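Local coordinates for protein PES4 (Saccharomyces cerevisiae S288C, PDB 6EZ7) that probably binds RNA, including the 3' untranslated regions of mRNAs and poly(A) or poly(U) tracts, this chain being its third RNA recognition motif, at residues 27-32 and 47-52. Residues are numbered along the deposited sequence; the frame is centred on the assembly and turned at random.
Sequences PIKSIY and TYKNSS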
# COMPACT_ATOMS: atom_id res chain seq x y z
N PRO A 27 -11.39 4.48 5.00
CA PRO A 27 -11.64 5.05 3.67
C PRO A 27 -10.36 5.45 2.96
O PRO A 27 -9.51 6.12 3.55
CB PRO A 27 -12.50 6.29 3.97
CG PRO A 27 -13.05 6.06 5.35
CD PRO A 27 -12.00 5.29 6.07
N ILE A 28 -10.22 5.06 1.70
CA ILE A 28 -9.04 5.40 0.93
C ILE A 28 -9.26 6.67 0.12
O ILE A 28 -10.25 6.79 -0.61
CB ILE A 28 -8.64 4.26 -0.02
CG1 ILE A 28 -8.11 3.07 0.79
CG2 ILE A 28 -7.59 4.73 -1.00
CD1 ILE A 28 -7.88 1.82 -0.03
N LYS A 29 -8.34 7.63 0.26
CA LYS A 29 -8.44 8.89 -0.46
C LYS A 29 -7.99 8.73 -1.91
O LYS A 29 -8.68 9.17 -2.83
CB LYS A 29 -7.60 9.96 0.24
CG LYS A 29 -7.91 11.38 -0.20
CD LYS A 29 -7.12 12.40 0.61
CE LYS A 29 -5.98 12.99 -0.21
NZ LYS A 29 -5.59 14.34 0.28
N SER A 30 -6.84 8.10 -2.11
CA SER A 30 -6.30 7.92 -3.45
C SER A 30 -5.38 6.70 -3.52
O SER A 30 -4.79 6.30 -2.52
CB SER A 30 -5.55 9.17 -3.91
OG SER A 30 -4.46 9.46 -3.05
N ILE A 31 -5.28 6.13 -4.72
CA ILE A 31 -4.43 4.98 -4.98
C ILE A 31 -3.63 5.17 -6.26
O ILE A 31 -4.17 5.59 -7.28
CB ILE A 31 -5.24 3.67 -5.14
CG1 ILE A 31 -6.08 3.39 -3.90
CG2 ILE A 31 -4.32 2.49 -5.43
CD1 ILE A 31 -6.75 2.04 -3.96
N TYR A 32 -2.34 4.86 -6.20
CA TYR A 32 -1.58 4.66 -7.41
C TYR A 32 -1.11 3.22 -7.46
O TYR A 32 -0.55 2.71 -6.50
CB TYR A 32 -0.38 5.61 -7.50
CG TYR A 32 0.50 5.28 -8.68
CD1 TYR A 32 0.11 5.62 -9.97
CD2 TYR A 32 1.71 4.62 -8.52
CE1 TYR A 32 0.89 5.32 -11.06
CE2 TYR A 32 2.50 4.31 -9.61
CZ TYR A 32 2.09 4.66 -10.88
OH TYR A 32 2.87 4.36 -11.98
N THR A 47 -3.14 6.49 -0.20
CA THR A 47 -3.36 7.59 0.72
C THR A 47 -4.72 7.46 1.39
O THR A 47 -5.75 7.35 0.72
CB THR A 47 -3.25 8.94 0.02
OG1 THR A 47 -1.93 9.09 -0.53
CG2 THR A 47 -3.50 10.07 1.01
N TYR A 48 -4.72 7.46 2.71
CA TYR A 48 -5.95 7.35 3.48
C TYR A 48 -6.53 8.72 3.81
O TYR A 48 -5.80 9.70 3.94
CB TYR A 48 -5.71 6.56 4.77
CG TYR A 48 -5.57 5.08 4.52
CD1 TYR A 48 -6.69 4.27 4.45
CD2 TYR A 48 -4.33 4.50 4.33
CE1 TYR A 48 -6.58 2.91 4.21
CE2 TYR A 48 -4.20 3.14 4.09
CZ TYR A 48 -5.34 2.35 4.04
OH TYR A 48 -5.22 1.00 3.80
N LYS A 49 -7.85 8.79 3.92
CA LYS A 49 -8.51 10.02 4.34
C LYS A 49 -8.13 10.33 5.79
O LYS A 49 -7.78 11.47 6.12
CB LYS A 49 -10.02 9.92 4.20
CG LYS A 49 -10.49 9.71 2.76
CD LYS A 49 -11.98 9.94 2.61
CE LYS A 49 -12.41 9.85 1.15
NZ LYS A 49 -13.89 9.86 1.00
N ASN A 50 -8.18 9.31 6.64
CA ASN A 50 -7.84 9.46 8.04
C ASN A 50 -6.45 8.93 8.34
O ASN A 50 -6.14 7.77 8.04
CB ASN A 50 -8.88 8.75 8.92
CG ASN A 50 -10.29 9.27 8.69
OD1 ASN A 50 -10.53 10.47 8.72
ND2 ASN A 50 -11.22 8.35 8.44
N SER A 51 -5.61 9.78 8.92
CA SER A 51 -4.21 9.45 9.18
C SER A 51 -4.05 8.17 9.99
O SER A 51 -3.13 7.39 9.77
CB SER A 51 -3.53 10.61 9.90
OG SER A 51 -3.81 11.84 9.27
N SER A 52 -4.97 7.95 10.93
CA SER A 52 -4.89 6.80 11.83
C SER A 52 -4.99 5.48 11.06
O SER A 52 -4.44 4.47 11.48
CB SER A 52 -5.99 6.87 12.89
OG SER A 52 -7.28 6.87 12.31
O HOH W 1 -9.08 6.70 6.14
O HOH W 2 -2.10 7.51 -3.44
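The carbonyl oxygen of T47 is gripped by two consecutive backbone amides, a compact example of how a classic beta bulge inserts one extra residue into an antiparallel pairing. K29 N reaches T47 O at 2.6 Å along a bent path, with an N-H...O angle of 136°, whereas S30 N approaches the same T47 O more directly at 3.1 Å. T47 N returns a nearly straight bond of 2.9 Å to S30 O. The register slips by one residue, since I28 pairs with Y48 and S30 with T47. In this RNA recognition motif the bulge lies between 28-33, an outermost strand of the sheet, and its hairpin partner 42-48.

The helix-bearing side of the sheet receives I28 and Y48. With CG anti to its carbonyl carbon (chi1 -75°), the Y48 ring brings CE1 within 3.8 Å of I28 CG1, an oblique apolar contact; its hydroxyl continues to F22 O, tying the strand to the end of helix 15-22. On the other side K29 and T47 run side by side, K29 CE 4.0 Å from T47 CG2, while T47 OG1 bonds to S3 OG on the adjoining strand.

Beyond the bulge, where strand 42-48 gives way to the turn before helix 51-61, P27 O accepts K49 N in an almost linear bond and also meets the Y48 ring at its edge. A water completes this end of the contact, donating to P27 O at 2.7 Å and accepting from N50 N at 2.8 Å.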